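Local coordinates for protein DMSP lyase (PDB 5CU1) that is a lyase of the cupin clan that holds an iron(III) ion in its beta-barrel, at residues A[24-27]-A[28-32]. Residues are numbered along the deposited sequence; the frame is centred on the assembly and turned at random.
Sequences AEFQ and ALHAR
F26 O takes two backbone N-H groups. H30 N gives the sounder bond at 3.2 Å, with an N-H...O angle of 149°. L29 N also reaches F26 O, but that bond is weak. L29 N divides its proton, as it also makes a weak bond to E25 O at 3.4 Å. A31 N to Q27 O is long and weak but nearly straight. These are turns of helix 17-32, and the i to i+3 bond sits beside the i to i+4 ones.

The F26 and H30 side chains lie one turn apart, a spacing that puts both on one face of the helix. CG anti to the backbone N swings each ring out from it. The rings form an offset edge-to-face pair, with the H30 edge toward the F26 face. The centroids are 5.9 Å apart and the planes meet at 63°. The closest ring atoms are F26 CZ and H30 CD2, at 4.3 Å.

F26 packs on L192 and L194 of strand 189-196, and H30 on L36 and A37 of helix 34-39. A weak hydrogen bond to V40 O, consistent with a protonated NE2, gives H30 NE2 of the buried imidazole a polar partner, while its carbon CD2 lies by the F26 ring.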
loop_
_atom_site.group_PDB
_atom_site.type_symbol
_atom_site.label_atom_id
_atom_site.label_comp_id
_atom_site.label_asym_id
_atom_site.label_seq_id
_atom_site.Cartn_x
_atom_site.Cartn_y
_atom_site.Cartn_z
ATOM N N ALA A 24 11.649 8.097 -7.906
ATOM C CA ALA A 24 11.451 8.841 -9.030
ATOM C C ALA A 24 10.176 8.718 -9.787
ATOM O O ALA A 24 9.715 9.687 -10.197
ATOM C CB ALA A 24 12.641 8.776 -9.894
ATOM N N GLU A 25 9.587 7.537 -9.790
ATOM C CA GLU A 25 8.260 7.414 -10.205
ATOM C C GLU A 25 7.202 7.891 -9.192
ATOM O O GLU A 25 6.320 8.439 -9.605
ATOM C CB GLU A 25 7.920 6.089 -10.762
ATOM C CG GLU A 25 8.519 5.629 -11.987
ATOM C CD GLU A 25 8.206 6.365 -13.184
ATOM O OE1 GLU A 25 7.418 7.136 -13.316
ATOM O OE2 GLU A 25 8.930 6.217 -14.014
ATOM N N PHE A 26 7.471 7.710 -7.907
ATOM C CA PHE A 26 6.765 8.266 -6.819
ATOM C C PHE A 26 6.664 9.808 -6.778
ATOM O O PHE A 26 5.623 10.249 -6.704
ATOM C CB PHE A 26 6.985 7.546 -5.480
ATOM C CG PHE A 26 6.297 8.170 -4.378
ATOM C CD1 PHE A 26 5.006 8.096 -4.274
ATOM C CD2 PHE A 26 6.956 8.980 -3.506
ATOM C CE1 PHE A 26 4.342 8.802 -3.372
ATOM C CE2 PHE A 26 6.267 9.668 -2.560
ATOM C CZ PHE A 26 4.958 9.548 -2.485
ATOM N N GLN A 27 7.805 10.463 -6.850
ATOM C CA GLN A 27 8.047 11.873 -6.785
ATOM C C GLN A 27 7.317 12.651 -7.858
ATOM O O GLN A 27 6.787 13.674 -7.629
ATOM C CB GLN A 27 9.558 12.115 -6.763
ATOM C CG GLN A 27 10.151 11.881 -5.455
ATOM C CD GLN A 27 11.598 11.840 -5.446
ATOM O OE1 GLN A 27 12.138 11.423 -6.338
ATOM N NE2 GLN A 27 12.223 12.317 -4.402
ATOM N N ALA A 28 7.352 12.089 -9.047
ATOM C CA ALA A 28 6.630 12.559 -10.196
ATOM C C ALA A 28 5.261 12.345 -10.176
ATOM O O ALA A 28 4.687 13.120 -10.566
ATOM C CB ALA A 28 7.210 12.063 -11.476
ATOM N N LEU A 29 4.659 11.398 -9.558
ATOM C CA LEU A 29 3.196 11.287 -9.469
ATOM C C LEU A 29 2.545 11.997 -8.455
ATOM O O LEU A 29 1.518 12.335 -8.586
ATOM C CB LEU A 29 2.921 9.825 -9.210
ATOM C CG LEU A 29 1.596 9.338 -8.821
ATOM C CD1 LEU A 29 0.771 9.336 -9.990
ATOM C CD2 LEU A 29 1.737 8.101 -8.264
ATOM N N HIS A 30 3.261 12.262 -7.470
ATOM C CA HIS A 30 2.959 13.025 -6.397
ATOM C C HIS A 30 2.721 14.406 -6.845
ATOM O O HIS A 30 1.708 14.893 -6.626
ATOM C CB HIS A 30 4.026 13.054 -5.475
ATOM C CG HIS A 30 3.754 13.808 -4.232
ATOM N ND1 HIS A 30 4.006 15.107 -4.089
ATOM C CD2 HIS A 30 3.261 13.416 -3.076
ATOM C CE1 HIS A 30 3.734 15.464 -2.884
ATOM N NE2 HIS A 30 3.285 14.455 -2.250
ATOM N N ALA A 31 3.667 14.904 -7.514
ATOM C CA ALA A 31 3.536 16.003 -8.232
ATOM C C ALA A 31 2.428 16.142 -9.240
ATOM O O ALA A 31 1.872 17.114 -9.208
ATOM C CB ALA A 31 4.827 16.627 -8.650
ATOM N N ARG A 32 2.052 15.190 -10.010
ATOM C CA ARG A 32 0.961 15.278 -10.924
ATOM C C ARG A 32 -0.448 15.130 -10.439
ATOM O O ARG A 32 -1.369 15.405 -11.117
ATOM C CB ARG A 32 1.126 14.385 -12.075
ATOM C CG ARG A 32 2.419 13.841 -12.359
ATOM C CD ARG A 32 2.429 13.080 -13.682
ATOM N NE ARG A 32 2.041 11.788 -13.549
ATOM C CZ ARG A 32 2.817 10.801 -13.381
ATOM N NH1 ARG A 32 4.019 10.801 -13.459
ATOM N NH2 ARG A 32 2.279 9.734 -13.295
#